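Side-chain contacts in triacylglycerol lipase (Yarrowia lipolytica, PDB 3O0D), which probably hydrolyses the ester bonds of triacylglycerols, as a secreted, glycosylated lipase of the alpha/beta-hydrolase class: residues 169-172 with 173-176; 129-132 with 133-137; 199-202 with 203-207; 143-146 with 147-150; 18-21 with 22-26. All blocks are in the same frame, centred on the assembly; numbering follows the deposited sequence.

Contact 1: 169-172 with 173-176; sequences LLFG and INLK. With NAG (2-acetamido-2-deoxy-beta-D-glucopyranose), chain H.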
# COMPACT_ATOMS: atom_id res chain seq x y z
N LEU A 169 1.39 3.93 -2.22
CA LEU A 169 0.99 5.22 -1.65
C LEU A 169 1.58 6.38 -2.49
O LEU A 169 0.83 7.27 -2.98
CB LEU A 169 1.31 5.33 -0.18
CG LEU A 169 1.05 6.71 0.38
CD1 LEU A 169 -0.48 7.02 0.20
CD2 LEU A 169 1.47 6.99 1.85
N LEU A 170 2.90 6.31 -2.71
CA LEU A 170 3.54 7.35 -3.51
C LEU A 170 3.09 7.31 -4.96
O LEU A 170 2.88 8.41 -5.53
CB LEU A 170 5.10 7.15 -3.47
CG LEU A 170 5.58 7.42 -2.07
CD1 LEU A 170 7.17 7.15 -2.03
CD2 LEU A 170 5.28 8.78 -1.64
N PHE A 171 2.88 6.12 -5.54
CA PHE A 171 2.48 6.05 -6.93
C PHE A 171 1.03 6.59 -7.01
O PHE A 171 0.66 7.29 -8.01
CB PHE A 171 2.55 4.61 -7.48
CG PHE A 171 2.65 4.56 -8.93
CD1 PHE A 171 3.88 4.29 -9.55
CD2 PHE A 171 1.53 4.90 -9.74
CE1 PHE A 171 4.02 4.27 -10.95
CE2 PHE A 171 1.65 4.93 -11.10
CZ PHE A 171 2.93 4.61 -11.75
N GLY A 172 0.19 6.29 -6.00
CA GLY A 172 -1.17 6.88 -6.00
C GLY A 172 -1.19 8.41 -5.91
O GLY A 172 -1.96 9.14 -6.58
N ILE A 173 -0.25 8.94 -5.15
CA ILE A 173 -0.09 10.38 -5.01
C ILE A 173 0.34 10.94 -6.36
O ILE A 173 -0.25 11.98 -6.79
CB ILE A 173 0.87 10.76 -3.89
CG1 ILE A 173 0.21 10.46 -2.52
CG2 ILE A 173 1.12 12.33 -3.90
CD1 ILE A 173 1.27 10.37 -1.43
N ASN A 174 1.29 10.30 -7.04
CA ASN A 174 1.74 10.67 -8.43
C ASN A 174 0.49 10.77 -9.36
O ASN A 174 0.23 11.79 -9.95
CB ASN A 174 2.74 9.64 -8.97
CG ASN A 174 2.67 9.47 -10.42
OD1 ASN A 174 2.37 8.35 -11.01
ND2 ASN A 174 2.92 10.59 -11.10
N LEU A 175 -0.31 9.70 -9.39
CA LEU A 175 -1.47 9.64 -10.31
C LEU A 175 -2.49 10.75 -9.94
O LEU A 175 -3.07 11.38 -10.84
CB LEU A 175 -2.14 8.27 -10.19
CG LEU A 175 -1.36 7.19 -10.91
CD1 LEU A 175 -2.00 5.74 -10.57
CD2 LEU A 175 -1.27 7.34 -12.44
N LYS A 176 -2.72 10.96 -8.66
CA LYS A 176 -3.68 11.90 -8.17
C LYS A 176 -3.27 13.39 -8.44
O LYS A 176 -4.04 14.15 -8.99
CB LYS A 176 -3.86 11.66 -6.68
CG LYS A 176 -4.59 12.74 -5.94
CD LYS A 176 -6.05 12.62 -6.08
CE LYS A 176 -6.66 12.28 -4.73
NZ LYS A 176 -8.14 12.29 -4.84
C1 NAG H . 2.70 11.58 -15.57
C2 NAG H . 1.54 10.55 -15.59
C3 NAG H . 0.62 10.91 -16.75
C4 NAG H . 0.15 12.37 -16.66
C5 NAG H . 1.40 13.21 -16.67
C6 NAG H . 1.21 14.74 -16.77
C7 NAG H . 2.08 8.29 -14.79
C8 NAG H . 2.51 6.90 -15.15
N2 NAG H . 1.99 9.17 -15.79
O3 NAG H . -0.50 10.00 -16.73
O4 NAG H . -0.59 12.69 -17.84
O5 NAG H . 2.16 12.86 -15.49
O6 NAG H . 0.22 15.09 -15.88
O7 NAG H . 1.84 8.61 -13.64

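Contact 2: 129-132 with 133-137; sequences FIQS and YNNTY. With NAG (2-acetamido-2-deoxy-beta-D-glucopyranose), chain I; NAG (2-acetamido-2-deoxy-beta-D-glucopyranose), chain H.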
# COMPACT_ATOMS: atom_id res chain seq x y z
N PHE A 129 12.13 5.17 0.08
CA PHE A 129 10.71 4.97 -0.43
C PHE A 129 10.56 5.76 -1.71
O PHE A 129 9.86 5.31 -2.62
CB PHE A 129 9.68 5.44 0.60
CG PHE A 129 9.72 4.58 1.87
CD1 PHE A 129 10.05 3.24 1.79
CD2 PHE A 129 9.46 5.15 3.10
CE1 PHE A 129 10.14 2.50 2.92
CE2 PHE A 129 9.55 4.35 4.28
CZ PHE A 129 9.89 3.04 4.14
N ILE A 130 11.25 6.91 -1.82
CA ILE A 130 11.25 7.60 -3.13
C ILE A 130 11.87 6.76 -4.16
O ILE A 130 11.41 6.73 -5.32
CB ILE A 130 11.98 8.99 -3.09
CG1 ILE A 130 11.27 9.85 -2.07
CG2 ILE A 130 12.07 9.60 -4.56
CD1 ILE A 130 11.63 11.33 -2.13
N GLN A 131 12.97 6.05 -3.84
CA GLN A 131 13.50 5.13 -4.79
C GLN A 131 12.53 3.99 -5.23
O GLN A 131 12.53 3.54 -6.39
CB GLN A 131 14.81 4.50 -4.27
CG GLN A 131 15.42 3.42 -5.17
CD GLN A 131 15.74 3.90 -6.59
OE1 GLN A 131 15.91 5.09 -6.83
NE2 GLN A 131 15.79 2.96 -7.53
N SER A 132 11.78 3.46 -4.28
CA SER A 132 10.83 2.40 -4.59
C SER A 132 9.76 2.93 -5.58
O SER A 132 9.40 2.25 -6.53
CB SER A 132 10.15 1.96 -3.30
OG SER A 132 11.14 1.68 -2.31
N TYR A 133 9.31 4.14 -5.28
CA TYR A 133 8.30 4.87 -6.15
C TYR A 133 8.97 5.09 -7.53
O TYR A 133 8.45 4.77 -8.56
CB TYR A 133 7.83 6.18 -5.56
CG TYR A 133 7.26 6.97 -6.73
CD1 TYR A 133 6.03 6.66 -7.23
CD2 TYR A 133 7.97 8.09 -7.26
CE1 TYR A 133 5.49 7.37 -8.38
CE2 TYR A 133 7.44 8.78 -8.37
CZ TYR A 133 6.23 8.43 -8.90
OH TYR A 133 5.72 9.15 -9.99
N ASN A 134 10.20 5.59 -7.53
CA ASN A 134 10.82 5.83 -8.81
C ASN A 134 11.04 4.64 -9.62
O ASN A 134 10.93 4.68 -10.85
CB ASN A 134 12.16 6.61 -8.60
CG ASN A 134 12.12 7.98 -9.14
OD1 ASN A 134 11.23 8.78 -8.87
ND2 ASN A 134 13.21 8.29 -9.89
N ASN A 135 11.47 3.57 -8.97
CA ASN A 135 11.73 2.35 -9.61
C ASN A 135 10.43 1.76 -10.17
O ASN A 135 10.44 1.08 -11.17
CB ASN A 135 12.48 1.36 -8.65
CG ASN A 135 13.02 0.21 -9.35
OD1 ASN A 135 13.84 0.33 -10.38
ND2 ASN A 135 12.71 -0.95 -8.88
N THR A 136 9.34 2.00 -9.50
CA THR A 136 8.04 1.55 -10.10
C THR A 136 7.73 2.39 -11.40
O THR A 136 7.51 1.80 -12.45
CB THR A 136 6.86 1.75 -9.15
OG1 THR A 136 7.14 1.24 -7.86
CG2 THR A 136 5.57 0.97 -9.71
N TYR A 137 7.86 3.69 -11.30
CA TYR A 137 7.56 4.60 -12.42
C TYR A 137 8.44 4.24 -13.65
O TYR A 137 7.98 4.05 -14.80
CB TYR A 137 7.71 6.03 -11.97
CG TYR A 137 7.27 6.99 -13.06
CD1 TYR A 137 5.96 7.48 -13.11
CD2 TYR A 137 8.14 7.31 -14.07
CE1 TYR A 137 5.55 8.31 -14.15
CE2 TYR A 137 7.74 8.12 -15.13
CZ TYR A 137 6.44 8.62 -15.15
OH TYR A 137 6.09 9.46 -16.20
C1 NAG I . 13.34 9.58 -10.54
C2 NAG I . 14.58 10.36 -10.11
C3 NAG I . 14.78 11.49 -11.11
C4 NAG I . 14.76 11.06 -12.57
C5 NAG I . 13.51 10.22 -12.86
C6 NAG I . 13.51 9.46 -14.19
C7 NAG I . 15.08 10.35 -7.73
C8 NAG I . 14.94 10.97 -6.40
N2 NAG I . 14.45 10.92 -8.79
O3 NAG I . 15.99 12.21 -10.82
O4 NAG I . 14.68 12.27 -13.31
O5 NAG I . 13.40 9.18 -11.89
O6 NAG I . 12.15 9.23 -14.50
O7 NAG I . 15.74 9.34 -7.85
C1 NAG H . 2.70 11.58 -15.57
C2 NAG H . 1.54 10.55 -15.59
C3 NAG H . 0.62 10.91 -16.75
C4 NAG H . 0.15 12.37 -16.66
C5 NAG H . 1.40 13.21 -16.67
C6 NAG H . 1.21 14.74 -16.77
C7 NAG H . 2.08 8.29 -14.79
C8 NAG H . 2.51 6.90 -15.15
N2 NAG H . 1.99 9.17 -15.79
O3 NAG H . -0.50 10.00 -16.73
O4 NAG H . -0.59 12.69 -17.84
O5 NAG H . 2.16 12.86 -15.49
O6 NAG H . 0.22 15.09 -15.88
O7 NAG H . 1.84 8.61 -13.64
O HOH W 1 15.46 6.25 -9.67

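Contact 3: 199-202 with 203-207; sequences NWVD and KLFFG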
# COMPACT_ATOMS: atom_id res chain seq x y z
N ASN A 199 0.16 15.46 6.43
CA ASN A 199 -0.98 16.35 6.44
C ASN A 199 -1.40 16.77 5.04
O ASN A 199 -2.62 16.93 4.78
CB ASN A 199 -0.72 17.54 7.35
CG ASN A 199 -0.62 17.14 8.82
OD1 ASN A 199 0.28 17.59 9.54
ND2 ASN A 199 -1.57 16.31 9.29
N TRP A 200 -0.42 16.85 4.14
CA TRP A 200 -0.68 17.22 2.79
C TRP A 200 -1.43 16.07 2.08
O TRP A 200 -2.45 16.31 1.40
CB TRP A 200 0.62 17.60 2.11
CG TRP A 200 0.47 17.76 0.58
CD1 TRP A 200 -0.07 18.86 -0.08
CD2 TRP A 200 0.87 16.87 -0.42
NE1 TRP A 200 -0.03 18.67 -1.41
CE2 TRP A 200 0.53 17.46 -1.67
CE3 TRP A 200 1.48 15.61 -0.43
CZ2 TRP A 200 0.82 16.84 -2.89
CZ3 TRP A 200 1.74 15.00 -1.63
CH2 TRP A 200 1.40 15.60 -2.86
N VAL A 201 -0.96 14.82 2.31
CA VAL A 201 -1.65 13.61 1.81
C VAL A 201 -3.10 13.60 2.36
O VAL A 201 -4.02 13.30 1.57
CB VAL A 201 -0.90 12.38 2.22
CG1 VAL A 201 -1.81 11.09 1.93
CG2 VAL A 201 0.41 12.31 1.40
N ASP A 202 -3.33 13.94 3.61
CA ASP A 202 -4.70 13.90 4.17
C ASP A 202 -5.54 14.98 3.41
O ASP A 202 -6.67 14.76 3.05
CB ASP A 202 -4.73 14.20 5.64
CG ASP A 202 -4.39 13.00 6.53
OD1 ASP A 202 -4.18 11.89 5.95
OD2 ASP A 202 -4.26 13.17 7.79
N LYS A 203 -4.97 16.18 3.19
CA LYS A 203 -5.74 17.17 2.44
C LYS A 203 -6.05 16.69 1.04
O LYS A 203 -7.15 16.92 0.55
CB LYS A 203 -4.93 18.49 2.39
CG LYS A 203 -4.84 19.15 3.71
CD LYS A 203 -4.11 20.56 3.61
CE LYS A 203 -3.24 20.80 4.83
NZ LYS A 203 -2.86 22.25 5.20
N LEU A 204 -5.08 16.03 0.39
CA LEU A 204 -5.16 15.63 -0.97
C LEU A 204 -6.27 14.58 -1.07
O LEU A 204 -7.13 14.63 -1.95
CB LEU A 204 -3.82 15.11 -1.50
CG LEU A 204 -3.62 14.63 -2.92
CD1 LEU A 204 -3.68 15.80 -3.97
CD2 LEU A 204 -2.30 13.95 -3.08
N PHE A 205 -6.26 13.61 -0.14
CA PHE A 205 -7.22 12.51 -0.31
C PHE A 205 -8.50 12.66 0.42
O PHE A 205 -9.50 12.05 -0.01
CB PHE A 205 -6.58 11.13 0.12
CG PHE A 205 -5.74 10.53 -0.95
CD1 PHE A 205 -6.30 9.67 -1.91
CD2 PHE A 205 -4.39 10.80 -1.04
CE1 PHE A 205 -5.54 9.12 -2.93
CE2 PHE A 205 -3.63 10.24 -2.00
CZ PHE A 205 -4.17 9.37 -2.97
N PHE A 206 -8.50 13.34 1.56
CA PHE A 206 -9.69 13.40 2.41
C PHE A 206 -10.26 14.81 2.46
O PHE A 206 -11.31 15.07 3.07
CB PHE A 206 -9.37 12.91 3.82
CG PHE A 206 -8.84 11.48 3.84
CD1 PHE A 206 -9.66 10.39 3.47
CD2 PHE A 206 -7.59 11.21 4.27
CE1 PHE A 206 -9.11 9.09 3.51
CE2 PHE A 206 -7.04 9.92 4.26
CZ PHE A 206 -7.81 8.87 3.87
N GLY A 207 -9.50 15.72 1.89
CA GLY A 207 -9.93 17.10 1.75
C GLY A 207 -9.71 18.05 2.93
O GLY A 207 -10.06 19.22 2.80

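Contact 4: 143-146 with 147-150; sequences KLDS and VIEQ. With NAG (2-acetamido-2-deoxy-beta-D-glucopyranose), chain H.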
# COMPACT_ATOMS: atom_id res chain seq x y z
N LYS A 143 3.90 2.07 -19.80
CA LYS A 143 2.94 1.02 -20.08
C LYS A 143 1.58 1.32 -19.38
O LYS A 143 0.53 1.15 -20.06
CB LYS A 143 3.43 -0.39 -19.76
CG LYS A 143 2.62 -1.46 -20.31
CD LYS A 143 2.50 -1.39 -21.82
CE LYS A 143 2.05 -2.71 -22.36
NZ LYS A 143 2.60 -2.88 -23.73
N LEU A 144 1.60 1.74 -18.11
CA LEU A 144 0.34 2.14 -17.41
C LEU A 144 -0.39 3.25 -18.16
O LEU A 144 -1.60 3.16 -18.47
CB LEU A 144 0.65 2.62 -16.01
CG LEU A 144 -0.51 3.21 -15.21
CD1 LEU A 144 -1.64 2.13 -15.00
CD2 LEU A 144 0.01 3.62 -13.91
N ASP A 145 0.36 4.30 -18.50
CA ASP A 145 -0.30 5.36 -19.34
C ASP A 145 -0.94 4.84 -20.64
O ASP A 145 -2.05 5.26 -20.99
CB ASP A 145 0.74 6.48 -19.66
CG ASP A 145 0.81 7.52 -18.57
OD1 ASP A 145 -0.19 7.79 -17.86
OD2 ASP A 145 1.90 8.12 -18.39
N SER A 146 -0.32 3.90 -21.35
CA SER A 146 -0.91 3.38 -22.58
C SER A 146 -2.16 2.58 -22.27
O SER A 146 -3.15 2.64 -22.99
CB SER A 146 0.04 2.57 -23.45
OG SER A 146 0.28 1.29 -22.92
N VAL A 147 -2.11 1.83 -21.16
CA VAL A 147 -3.29 1.04 -20.76
C VAL A 147 -4.43 1.98 -20.30
O VAL A 147 -5.62 1.72 -20.59
CB VAL A 147 -2.90 -0.04 -19.63
CG1 VAL A 147 -4.20 -0.81 -19.14
CG2 VAL A 147 -1.95 -1.14 -20.26
N ILE A 148 -4.13 3.05 -19.62
CA ILE A 148 -5.17 4.07 -19.21
C ILE A 148 -5.85 4.58 -20.49
O ILE A 148 -7.07 4.76 -20.54
CB ILE A 148 -4.53 5.20 -18.33
CG1 ILE A 148 -4.10 4.66 -16.94
CG2 ILE A 148 -5.44 6.46 -18.13
CD1 ILE A 148 -3.11 5.54 -16.19
N GLU A 149 -5.05 4.88 -21.52
CA GLU A 149 -5.65 5.40 -22.78
C GLU A 149 -6.51 4.35 -23.47
O GLU A 149 -7.51 4.65 -24.13
CB GLU A 149 -4.55 5.98 -23.73
CG GLU A 149 -3.85 7.17 -23.10
CD GLU A 149 -4.76 8.35 -22.82
OE1 GLU A 149 -5.45 8.82 -23.77
OE2 GLU A 149 -4.80 8.82 -21.65
N GLN A 150 -6.14 3.10 -23.35
CA GLN A 150 -6.88 2.05 -23.93
C GLN A 150 -8.23 1.80 -23.24
O GLN A 150 -9.19 1.40 -23.87
CB GLN A 150 -6.03 0.79 -23.90
CG GLN A 150 -6.70 -0.36 -24.51
CD GLN A 150 -5.72 -1.52 -24.76
OE1 GLN A 150 -4.56 -1.50 -24.30
NE2 GLN A 150 -6.22 -2.54 -25.46
C1 NAG H . 2.70 11.58 -15.57
C2 NAG H . 1.54 10.55 -15.59
C3 NAG H . 0.62 10.91 -16.75
C4 NAG H . 0.15 12.37 -16.66
C5 NAG H . 1.40 13.21 -16.67
C6 NAG H . 1.21 14.74 -16.77
C7 NAG H . 2.08 8.29 -14.79
C8 NAG H . 2.51 6.90 -15.15
N2 NAG H . 1.99 9.17 -15.79
O3 NAG H . -0.50 10.00 -16.73
O4 NAG H . -0.59 12.69 -17.84
O5 NAG H . 2.16 12.86 -15.49
O6 NAG H . 0.22 15.09 -15.88
O7 NAG H . 1.84 8.61 -13.64
O HOH W 2 -2.56 8.04 -20.11

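Contact 5: 18-21 with 22-26; sequences FEKY and ARLAN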
# COMPACT_ATOMS: atom_id res chain seq x y z
N PHE A 18 -11.73 -5.15 1.18
CA PHE A 18 -10.35 -5.18 1.66
C PHE A 18 -9.68 -6.50 1.31
O PHE A 18 -8.56 -6.53 0.90
CB PHE A 18 -10.31 -4.94 3.16
CG PHE A 18 -10.80 -3.57 3.57
CD1 PHE A 18 -10.33 -2.42 2.95
CD2 PHE A 18 -11.71 -3.41 4.57
CE1 PHE A 18 -10.76 -1.20 3.34
CE2 PHE A 18 -12.14 -2.16 4.95
CZ PHE A 18 -11.69 -1.08 4.33
N GLU A 19 -10.40 -7.60 1.49
CA GLU A 19 -9.84 -8.93 1.16
C GLU A 19 -9.43 -9.02 -0.26
O GLU A 19 -8.38 -9.59 -0.59
CB GLU A 19 -10.87 -9.99 1.56
CG GLU A 19 -10.45 -11.43 1.21
CD GLU A 19 -11.57 -12.43 1.63
OE1 GLU A 19 -12.66 -12.37 1.02
OE2 GLU A 19 -11.29 -13.20 2.57
N LYS A 20 -10.25 -8.44 -1.14
CA LYS A 20 -9.88 -8.38 -2.54
C LYS A 20 -8.48 -7.80 -2.82
O LYS A 20 -7.68 -8.47 -3.58
CB LYS A 20 -10.95 -7.59 -3.35
CG LYS A 20 -10.46 -7.33 -4.77
CD LYS A 20 -11.62 -6.54 -5.49
CE LYS A 20 -11.09 -5.99 -6.81
NZ LYS A 20 -12.18 -5.25 -7.55
N TYR A 21 -8.21 -6.66 -2.19
CA TYR A 21 -6.90 -5.95 -2.43
C TYR A 21 -5.82 -6.79 -1.71
O TYR A 21 -4.66 -6.97 -2.23
CB TYR A 21 -6.90 -4.43 -2.11
CG TYR A 21 -7.78 -3.80 -3.15
CD1 TYR A 21 -7.28 -3.56 -4.45
CD2 TYR A 21 -9.11 -3.57 -2.89
CE1 TYR A 21 -8.07 -3.11 -5.43
CE2 TYR A 21 -9.93 -3.10 -3.93
CZ TYR A 21 -9.39 -2.89 -5.17
OH TYR A 21 -10.18 -2.43 -6.18
N ALA A 22 -6.15 -7.42 -0.59
CA ALA A 22 -5.12 -8.27 -0.04
C ALA A 22 -4.72 -9.39 -0.98
O ALA A 22 -3.56 -9.78 -1.05
CB ALA A 22 -5.60 -8.89 1.36
N ARG A 23 -5.69 -9.98 -1.67
CA ARG A 23 -5.37 -11.00 -2.61
C ARG A 23 -4.54 -10.47 -3.80
O ARG A 23 -3.65 -11.09 -4.19
CB ARG A 23 -6.60 -11.69 -3.18
CG ARG A 23 -7.52 -12.38 -2.21
CD ARG A 23 -8.51 -13.23 -2.99
NE ARG A 23 -9.63 -13.70 -2.22
CZ ARG A 23 -9.61 -14.74 -1.42
NH1 ARG A 23 -8.54 -15.46 -1.26
NH2 ARG A 23 -10.71 -15.05 -0.80
N LEU A 24 -4.91 -9.34 -4.35
CA LEU A 24 -4.18 -8.80 -5.49
C LEU A 24 -2.72 -8.53 -5.05
O LEU A 24 -1.78 -8.76 -5.87
CB LEU A 24 -4.79 -7.49 -6.00
CG LEU A 24 -6.07 -7.87 -6.78
CD1 LEU A 24 -6.89 -6.51 -6.94
CD2 LEU A 24 -5.93 -8.60 -8.18
N ALA A 25 -2.57 -7.95 -3.87
CA ALA A 25 -1.16 -7.73 -3.34
C ALA A 25 -0.41 -8.99 -3.21
O ALA A 25 0.82 -9.03 -3.53
CB ALA A 25 -1.24 -7.07 -1.99
N ASN A 26 -1.04 -10.06 -2.74
CA ASN A 26 -0.39 -11.42 -2.62
C ASN A 26 0.09 -11.91 -3.91
O ASN A 26 1.22 -12.42 -4.00
CB ASN A 26 -1.41 -12.35 -1.88
CG ASN A 26 -1.16 -13.81 -2.09
OD1 ASN A 26 -0.90 -14.27 -3.19
ND2 ASN A 26 -1.36 -14.58 -1.01

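Contact 1: 169-172 with 173-176
From L169 to K176 the chain runs through two regular alpha-helical turns: I173 N donates to L169 O at 2.9 Å, and the N-H groups of N174, L175 and K176 bond in the same way to the carbonyls of L170, F171 and G172. Side chains one turn apart then meet on different flanks of the helix. F171 leans forward along the helix, its CG anti to the backbone N (chi1 -158°), which brings the rim of its ring to L175, whose CD1 approaches the edge in the ring plane, 3.7 Å from F171 CD2. Over one face of the same ring stands the amide of N174; the two side chains run alongside each other with their planes 89° apart, close to perpendicular. The acetamido arm of the sugar carried by N113 arrives at this corner too, its O7 lying 3.6 Å from L175 CD2. On another flank, the I173 tip touches two leucines: CD1 is 4.1 Å from L169 CG and 4.3 Å from L170 CD2, while I173 CG1 rests on L169 O at 3.3 Å. Helix 163-177 is the connecting helix of a beta-alpha-beta unit. L175 faces I156 and V158 of strand 155-161, F171 and L170 meet helix 127-150, and I173 and K176 meet helix 195-206.

Contact 2: 129-132 with 133-137
The glycosylated sequon N134-N135-T136 lies on helix 127-150, one turn beyond I130, Q131 and S132, and each of its residues leans on the residue four places earlier. N134 carries the sugar on ND2, in a bond of 1.5 Å to its C1. The acetamido methyl of that sugar, C8, comes back over the helix to I130 CG2 at 3.7 Å. A water bridges the preceding turn to the sequon: it donates to Q131 OE1 and accepts from N134 ND2 at 3.0 Å. Q131 bends at chi2 (57°), which turns its amide along the helix until NE2 is 3.8 Å from N135 CB; that NE2 is held by D67. The sequon threonine uses its hydroxyl inward. T136 OG1 donates to S132 O at 2.8 Å, and the T136 backbone N reaches the same oxygen at 3.0 Å from the opposite face of the carbonyl plane. In T136 the OG1 sits anti to the carbonyl carbon (chi1 -48°), the position from which a helical threonine can reach back one turn. Y133 meets 129-132 mainly through CB, 3.6 Å from I130 O, and sends its ring away to F108 and its hydroxyl to A112 O. N134 OD1 also finds A112, at the backbone N. The chemistry suggests a sugar link steadied at both amide atoms: one is bonded to the sugar and shares a water with Q131, the other is tied to the neighbouring loop, and the doubly gripped S132 carbonyl keeps the threonine hydroxyl folded onto the helix.

Contact 3: 199-202 with 203-207
K203 climbs back over the turn formed by N199 and W200, and can be followed atom by atom. Its CB lies 3.4 Å from W200 O; CG then passes N199 O at 3.3 Å, the same oxygen that accepts the K203 backbone N-H; CD and CE continue past it, CE at 3.9 Å; and NZ leaves the turn to form a salt bridge with E209. The first torsion (chi1 -69°) lays the chain beside its own backbone N, over these carbonyls, and a bend at chi3 keeps CE near N199 O before NZ departs. Three further pairs, each four residues apart, share the helix. W200 and L204 lie side by side, with the leucine CD2 over one face of the indole near its rim, 4.1 Å from W200 CH2. V201 and F205 likewise point the same way, V201 CG1 meeting F205 CD2 at 3.9 Å, and V201 O lies in the plane of that ring at its edge. D202 and F206 cross instead: D202 OD1 sits in the ring plane, 3.9 Å from F206 CD2, with the carboxylate turned 65° from the ring. G207 then leaves the helix with a positive phi of 84°, its N making a weak bond to D202 O. In helix 195-206, which links strands 183-187 and 222-227, an anion is set against an aromatic edge near the C-terminal end. The rim hydrogens of F206 probably offer D202 mild electrostatic support, but the firm partner of OD1 is the backbone N of S245, while the lysine charge is balanced by E209.

Contact 4: 143-146 with 147-150
Among the flat groups, the carboxylate of D145 carries the contact: I148 CD1 approaches its OD1 at 4.0 Å, while both oxygens are engaged by the sugar attached to N113. The O3 hydroxyl of that sugar donates to OD1 at a short 2.5 Å, and its acetamide N2 gives its hydrogen to OD2 at 2.8 Å, so that two bonds fix the rotation of the group. H180 holds the same sugar from elsewhere. One residue earlier, L144 folds along the helix, CG anti to the backbone N (chi1 173°), and crosses I148 with CG 3.6 Å from its CD1. The hydroxyl of S146 turns back to K143 O at 2.9 Å, which thereby serves two donors, the other being the N of V147. E149 CG rests 3.4 Å from D145 O, and a bend at chi2 then turns the carboxylate. A water can donate to D145 O and to E149 OE2, though it has more acceptors in reach than protons; the two acids stay 6.1 Å apart, D145 OD1 to E149 OE2. Along the inner flank L144, V147 and I148 meet I81 of strand 80-87. The arrangement is that of an amphipathic helix end, apolar toward the edge of the sheet and polar toward a glycan.

Contact 5: 18-21 with 22-26
E19 and R23 form the outer pair of this helical turn, running side by side and pointing the same way. E19 CG lies over one face of the guanidinium, and the carboxylate, inclined 37° to it, makes a long salt bridge, E19 OE1 to R23 NH2 at 3.8 Å. The pairing is loose at the charged end, with the glutamate stem also packed over the guanidinium face. On the inner side Y21 and L24 also lie alongside each other, the leucine CD1 3.9 Å from both CD1 and CE1 of the tyrosine, while K20 extends fully so that its CE passes the same L24 CD1 at 4.2 Å. A25 CB sits 3.4 Å from Y21 O, the carbonyl that also accepts the A25 N-H at 2.8 Å. A second shell fixes these groups. Q80 receives K20 NZ at its OE1 and gives its NE2 to Y21 OH, so a single amide holds two neighbouring tips, and Q46 takes R23 NH1. The F17 ring meets Y21 edge to face. Further out, Y21 reaches A157 and T159, L183 and V185, L24 adds Y82, and A25 touches the turn that carries the probable nucleophile. This is an N-terminal helix with one polar flank and one apolar flank, the latter packed on parallel strands 80-87, 155-161 and 183-187 of the central sheet, as suits the alpha/beta-hydrolase fold.

How the contacts relate
Every contact joins adjacent helical turns, so none closes a loop, and along the chain they follow in series without nesting or crossing. Contact 5 comes first, on helix 12-27, and touches none of the others. Contacts 2 and 4 then share helix 127-150, their centres about 19 Å apart. Contact 1, on helix 163-177, touches both and also contact 3 on helix 195-206, which makes it the middle of a three-helix layer. The sugar on N113 ties contacts 1, 2 and 4 together. Strand 155-161 separates the layers: contact 1 leans on I156 and V158, contact 5 on A157 and T159, alternating residues consistent with helices on opposite faces of the sheet.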